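Local coordinates for protein mini spindles (Drosophila melanogaster, PDB 5VJC) that probably binds tubulin through TOG domains built of HEAT repeats and so promotes microtubule dynamics and formation of the mitotic spindle, at residues Q162-F167 and L195-E200; E178-K183 and E190-L195. All blocks are in the same frame, centred on the assembly; numbering follows the deposited sequence.

Interaction 1: Q162-F167 and L195-E200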
loop_
_atom_site.group_PDB
_atom_site.type_symbol
_atom_site.label_atom_id
_atom_site.label_comp_id
_atom_site.label_asym_id
_atom_site.label_seq_id
_atom_site.Cartn_x
_atom_site.Cartn_y
_atom_site.Cartn_z
ATOM N N GLN A 162 -5.579 -6.982 -3.143
ATOM C CA GLN A 162 -5.025 -8.301 -2.893
ATOM C C GLN A 162 -4.361 -8.385 -1.517
ATOM O O GLN A 162 -4.464 -9.396 -0.854
ATOM C CB GLN A 162 -3.997 -8.663 -3.953
ATOM C CG GLN A 162 -4.568 -8.838 -5.340
ATOM C CD GLN A 162 -3.464 -9.080 -6.316
ATOM O OE1 GLN A 162 -2.569 -8.228 -6.483
ATOM N NE2 GLN A 162 -3.463 -10.268 -6.924
ATOM N N VAL A 163 -3.652 -7.326 -1.121
ATOM C CA VAL A 163 -2.970 -7.316 0.170
ATOM C C VAL A 163 -3.931 -7.611 1.318
ATOM O O VAL A 163 -3.597 -8.377 2.237
ATOM C CB VAL A 163 -2.269 -5.971 0.419
ATOM C CG1 VAL A 163 -1.700 -5.920 1.829
ATOM C CG2 VAL A 163 -1.143 -5.766 -0.610
ATOM N N ILE A 164 -5.133 -7.032 1.270
ATOM C CA ILE A 164 -6.074 -7.204 2.366
ATOM C C ILE A 164 -6.545 -8.648 2.494
ATOM O O ILE A 164 -7.109 -9.004 3.504
ATOM C CB ILE A 164 -7.332 -6.312 2.226
ATOM C CG1 ILE A 164 -8.087 -6.666 0.941
ATOM C CG2 ILE A 164 -6.948 -4.856 2.254
ATOM C CD1 ILE A 164 -9.108 -5.617 0.523
ATOM N N LEU A 165 -6.304 -9.473 1.479
ATOM C CA LEU A 165 -6.664 -10.885 1.572
ATOM C C LEU A 165 -5.588 -11.684 2.310
ATOM O O LEU A 165 -5.853 -12.791 2.767
ATOM C CB LEU A 165 -6.891 -11.469 0.177
ATOM C CG LEU A 165 -7.948 -10.695 -0.634
ATOM C CD1 LEU A 165 -8.087 -11.227 -2.059
ATOM C CD2 LEU A 165 -9.284 -10.729 0.097
ATOM N N VAL A 166 -4.383 -11.127 2.435
ATOM C CA VAL A 166 -3.281 -11.861 3.062
ATOM C C VAL A 166 -2.606 -11.089 4.200
ATOM O O VAL A 166 -1.534 -11.475 4.662
ATOM C CB VAL A 166 -2.186 -12.248 2.041
ATOM C CG1 VAL A 166 -2.697 -13.303 1.054
ATOM C CG2 VAL A 166 -1.612 -10.990 1.314
ATOM N N PHE A 167 -3.267 -10.040 4.671
ATOM C CA PHE A 167 -2.739 -9.149 5.692
ATOM C C PHE A 167 -3.952 -8.493 6.357
ATOM O O PHE A 167 -4.943 -8.241 5.669
ATOM C CB PHE A 167 -1.784 -8.120 5.049
ATOM C CG PHE A 167 -1.073 -7.245 6.034
ATOM C CD1 PHE A 167 -0.093 -7.769 6.861
ATOM C CD2 PHE A 167 -1.376 -5.898 6.131
ATOM C CE1 PHE A 167 0.558 -6.967 7.785
ATOM C CE2 PHE A 167 -0.717 -5.094 7.048
ATOM C CZ PHE A 167 0.240 -5.625 7.873
ATOM N N LEU A 195 -11.450 4.232 1.534
ATOM C CA LEU A 195 -12.130 4.011 2.802
ATOM C C LEU A 195 -13.587 3.603 2.556
ATOM O O LEU A 195 -14.108 2.704 3.218
ATOM C CB LEU A 195 -12.055 5.255 3.692
ATOM C CG LEU A 195 -10.632 5.604 4.188
ATOM C CD1 LEU A 195 -10.535 7.032 4.739
ATOM C CD2 LEU A 195 -10.120 4.577 5.231
ATOM N N THR A 196 -14.218 4.246 1.582
ATOM C CA THR A 196 -15.604 3.940 1.228
ATOM C C THR A 196 -15.711 2.491 0.745
ATOM O O THR A 196 -16.616 1.754 1.156
ATOM C CB THR A 196 -16.136 4.898 0.138
ATOM O OG1 THR A 196 -15.961 6.256 0.559
ATOM C CG2 THR A 196 -17.630 4.636 -0.166
ATOM N N PHE A 197 -14.779 2.079 -0.117
ATOM C CA PHE A 197 -14.773 0.700 -0.595
ATOM C C PHE A 197 -14.621 -0.281 0.573
ATOM O O PHE A 197 -15.350 -1.275 0.677
ATOM C CB PHE A 197 -13.662 0.481 -1.631
ATOM C CG PHE A 197 -13.371 -0.975 -1.902
ATOM C CD1 PHE A 197 -14.136 -1.690 -2.817
ATOM C CD2 PHE A 197 -12.353 -1.629 -1.229
ATOM C CE1 PHE A 197 -13.872 -3.033 -3.053
ATOM C CE2 PHE A 197 -12.087 -2.969 -1.465
ATOM C CZ PHE A 197 -12.846 -3.663 -2.386
ATOM N N LEU A 198 -13.686 0.007 1.467
ATOM C CA LEU A 198 -13.423 -0.876 2.597
ATOM C C LEU A 198 -14.605 -0.960 3.566
ATOM O O LEU A 198 -14.911 -2.033 4.104
ATOM C CB LEU A 198 -12.175 -0.401 3.352
ATOM C CG LEU A 198 -10.867 -0.630 2.604
ATOM C CD1 LEU A 198 -9.727 0.031 3.376
ATOM C CD2 LEU A 198 -10.629 -2.133 2.404
ATOM N N ILE A 199 -15.251 0.172 3.806
ATOM C CA ILE A 199 -16.415 0.198 4.703
ATOM C C ILE A 199 -17.607 -0.559 4.085
ATOM O O ILE A 199 -18.278 -1.312 4.766
ATOM C CB ILE A 199 -16.825 1.645 5.037
ATOM C CG1 ILE A 199 -15.736 2.301 5.891
ATOM C CG2 ILE A 199 -18.157 1.677 5.805
ATOM C CD1 ILE A 199 -15.961 3.769 6.105
ATOM N N GLU A 200 -17.851 -0.360 2.791
ATOM C CA GLU A 200 -18.866 -1.142 2.081
ATOM C C GLU A 200 -18.567 -2.655 2.093
ATOM O O GLU A 200 -19.485 -3.487 2.124
ATOM C CB GLU A 200 -18.992 -0.642 0.635
ATOM C CG GLU A 200 -20.340 -0.934 0.005
ATOM C CD GLU A 200 -20.369 -0.648 -1.492
ATOM O OE1 GLU A 200 -19.287 -0.564 -2.108
ATOM O OE2 GLU A 200 -21.479 -0.505 -2.056
#

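Interaction 2: E178-K183 and E190-L195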
loop_
_atom_site.group_PDB
_atom_site.type_symbol
_atom_site.label_atom_id
_atom_site.label_comp_id
_atom_site.label_asym_id
_atom_site.label_seq_id
_atom_site.Cartn_x
_atom_site.Cartn_y
_atom_site.Cartn_z
ATOM N N GLU A 178 -4.166 7.102 7.178
ATOM C CA GLU A 178 -3.014 8.021 7.276
ATOM C C GLU A 178 -2.952 8.928 6.077
ATOM O O GLU A 178 -2.457 10.052 6.168
ATOM C CB GLU A 178 -1.695 7.257 7.398
ATOM C CG GLU A 178 -1.502 6.578 8.728
ATOM C CD GLU A 178 -1.643 7.550 9.895
ATOM O OE1 GLU A 178 -0.962 8.604 9.886
ATOM O OE2 GLU A 178 -2.456 7.272 10.809
ATOM N N GLY A 179 -3.495 8.443 4.959
ATOM C CA GLY A 179 -3.517 9.184 3.716
ATOM C C GLY A 179 -4.353 10.446 3.786
ATOM O O GLY A 179 -4.178 11.334 2.965
ATOM N N LEU A 180 -5.250 10.551 4.766
ATOM C CA LEU A 180 -6.034 11.781 4.899
ATOM C C LEU A 180 -5.161 12.980 5.309
ATOM O O LEU A 180 -5.584 14.123 5.175
ATOM C CB LEU A 180 -7.175 11.612 5.914
ATOM C CG LEU A 180 -8.164 10.463 5.702
ATOM C CD1 LEU A 180 -9.321 10.611 6.648
ATOM C CD2 LEU A 180 -8.647 10.396 4.257
ATOM N N LYS A 181 -3.957 12.714 5.816
ATOM C CA LYS A 181 -3.065 13.776 6.286
ATOM C C LYS A 181 -2.161 14.311 5.189
ATOM O O LYS A 181 -1.358 15.219 5.430
ATOM C CB LYS A 181 -2.189 13.280 7.440
ATOM C CG LYS A 181 -2.954 12.816 8.658
ATOM C CD LYS A 181 -2.010 12.189 9.666
ATOM C CE LYS A 181 -2.766 11.466 10.772
ATOM N NZ LYS A 181 -1.838 10.837 11.752
ATOM N N SER A 182 -2.256 13.736 3.999
ATOM C CA SER A 182 -1.426 14.185 2.895
ATOM C C SER A 182 -1.694 15.646 2.526
ATOM O O SER A 182 -2.833 16.113 2.549
ATOM C CB SER A 182 -1.646 13.292 1.678
ATOM O OG SER A 182 -0.942 13.771 0.547
ATOM N N LYS A 183 -0.640 16.370 2.177
ATOM C CA LYS A 183 -0.822 17.720 1.664
ATOM C C LYS A 183 -1.368 17.673 0.235
ATOM O O LYS A 183 -1.859 18.676 -0.287
ATOM C CB LYS A 183 0.494 18.515 1.715
ATOM C CG LYS A 183 1.108 18.636 3.119
ATOM C CD LYS A 183 2.315 17.725 3.292
ATOM C CE LYS A 183 2.957 17.829 4.678
ATOM N NZ LYS A 183 3.827 16.647 4.969
ATOM N N GLU A 190 -8.331 9.969 -3.137
ATOM C CA GLU A 190 -8.290 8.543 -3.460
ATOM C C GLU A 190 -8.321 7.685 -2.199
ATOM O O GLU A 190 -8.940 6.616 -2.180
ATOM C CB GLU A 190 -7.049 8.214 -4.309
ATOM C CG GLU A 190 -7.087 8.812 -5.728
ATOM C CD GLU A 190 -8.198 8.207 -6.602
ATOM O OE1 GLU A 190 -8.787 7.185 -6.194
ATOM O OE2 GLU A 190 -8.472 8.754 -7.691
ATOM N N CYS A 191 -7.692 8.164 -1.127
ATOM C CA CYS A 191 -7.761 7.441 0.136
ATOM C C CYS A 191 -9.188 7.459 0.669
ATOM O O CYS A 191 -9.680 6.438 1.144
ATOM C CB CYS A 191 -6.776 8.013 1.166
ATOM S SG CYS A 191 -5.048 7.527 0.837
ATOM N N LEU A 192 -9.872 8.597 0.566
ATOM C CA LEU A 192 -11.284 8.635 0.975
ATOM C C LEU A 192 -12.163 7.629 0.206
ATOM O O LEU A 192 -12.932 6.890 0.823
ATOM C CB LEU A 192 -11.846 10.047 0.816
ATOM C CG LEU A 192 -11.393 11.031 1.899
ATOM C CD1 LEU A 192 -11.566 12.500 1.431
ATOM C CD2 LEU A 192 -12.120 10.760 3.221
ATOM N N ASP A 193 -12.035 7.587 -1.122
ATOM C CA ASP A 193 -12.730 6.588 -1.945
ATOM C C ASP A 193 -12.375 5.144 -1.522
ATOM O O ASP A 193 -13.225 4.252 -1.537
ATOM C CB ASP A 193 -12.404 6.779 -3.443
ATOM C CG ASP A 193 -13.041 8.040 -4.044
ATOM O OD1 ASP A 193 -13.880 8.679 -3.379
ATOM O OD2 ASP A 193 -12.694 8.390 -5.193
ATOM N N GLU A 194 -11.123 4.908 -1.153
ATOM C CA GLU A 194 -10.735 3.577 -0.707
ATOM C C GLU A 194 -11.384 3.251 0.636
ATOM O O GLU A 194 -11.847 2.128 0.855
ATOM C CB GLU A 194 -9.204 3.458 -0.630
ATOM C CG GLU A 194 -8.721 1.996 -0.610
ATOM C CD GLU A 194 -9.078 1.227 -1.886
ATOM O OE1 GLU A 194 -9.458 1.851 -2.909
ATOM O OE2 GLU A 194 -8.938 -0.009 -1.886
ATOM N N LEU A 195 -11.450 4.232 1.534
ATOM C CA LEU A 195 -12.130 4.011 2.802
ATOM C C LEU A 195 -13.587 3.603 2.556
ATOM O O LEU A 195 -14.108 2.704 3.218
ATOM C CB LEU A 195 -12.055 5.255 3.692
ATOM C CG LEU A 195 -10.632 5.604 4.188
ATOM C CD1 LEU A 195 -10.535 7.032 4.739
ATOM C CD2 LEU A 195 -10.120 4.577 5.231
#

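Interaction 1: Q162-F167 and L195-E200
Ile164 reaches across from its helix and sets its CD1 methyl beside two consecutive side chains of the facing helix, Phe197 and Leu198. The contact is slight and wholly apolar: about 79 Å² is buried over both sides, and no hydrogen bond or charge pair joins the segments. CD1 of Ile164 lies 4.2 Å from CD2 of Leu198, a methyl-to-methyl approach at the ends of both chains. CD1 of Ile164 is also 4.5 Å from CE2 of Phe197, where it stands at the edge of the ring, near the ring plane, instead of over a face. Ile164 gets this far because CG1 is held between the backbone N and carbonyl carbon (chi1 61°) and CD1 is then nearly anti to CA, which straightens the branch toward the other helix.

Leu198 answers in kind. Its CB does not point straight across, but with CD1 anti to CA (chi2 173°) it is the other branch, CD2, that turns toward Ile164 and closes the distance left by backbones whose nearest CA atoms, Ile164 to Leu198, are 9.7 Å apart. CD2 of Leu198 also lies 4.0 Å from CD2 of Phe197, so the aromatic ring and the leucine tip form a joint surface for the isoleucine. The ring is further engaged by a cation-pi interaction with Arg161, one turn earlier on the helix of Ile164.

The contact thus links helix 150-166, near its C-terminal end, to helix 185-202, with Ile164 also packing on Val172 of helix 169-178. Beyond them, helix 105-124 covers another side of 162-167 through Phe119 and Ile123, while helix 224-241 meets Thr196 and Ile199, so the pair occupies the interior of a row of stacked helices.

Interaction 2: E178-K183 and E190-L195
Leu180 turns its branched end from the loop after helix 169-178 onto helix 185-202, within the HEAT-repeat solenoid of this TOG domain. From CB, which serves as a spacer, the chain passes to CG with that atom anti to the carbonyl carbon (chi1 -55°), and CG of Leu180 comes 4.3 Å from CD1 of Leu195. Of the two tips, CD1 of Leu180 stays near CD1 of Leu195, at 4.2 Å, whereas CD2 carries most of the contact. CD2 of Leu180 lies 3.6 Å from CD2 of Leu192 and almost as near its CG, in an approach where the two leucine side chains run at about a right angle to one another. CD2 of Leu180 also reaches CD1 of Leu195 at 3.9 Å and, more loosely, CB of Cys191. One methyl is therefore set among three residues that span a full turn of the helix.

The backbones are closest at Gly179 and Cys191, whose CA atoms are 5.8 Å apart. Gly179 has no side chain to hold the helix off, and the thiol uses that room: SG of Cys191 packs on CA of Gly179 at 3.7 Å. No hydrogen bond crosses between the two segments; the direct contact is apolar, with 182 Å² buried.

Other helices close the surroundings. Helix 209-217 meets Leu180, Leu192 and Leu195 through Glu214 and Ile215, and Leu192 also rests on Val226 and Ala229 of helix 224-241. On the loop itself, Ser182 O accepts a hydrogen bond from Arg188, and the exposed Lys181 and Glu178 form a salt bridge within the turn, NZ of Lys181 meeting OE1 of Glu178 at 3.0 Å on its syn lone pair.

Interactions 1 and 2 both rest on helix 185-202, with centres 14 Å apart, and share Leu195 where segments 190-195 and 195-200 meet. Along the chain, both segments of interaction 2 fall between the first and last residues joined by interaction 1: helix 150-166 comes first, then helix 169-178 and the loop 178-183, then helix 185-202. The inner contact joins that helix to the loop leading into it, while the outer one ties it back to helix 150-166. Successive parts of one helix thus make a local and a longer-range contact within the TOG domain, as expected of a HEAT-repeat solenoid, where neighbouring helices stack into one continuous body.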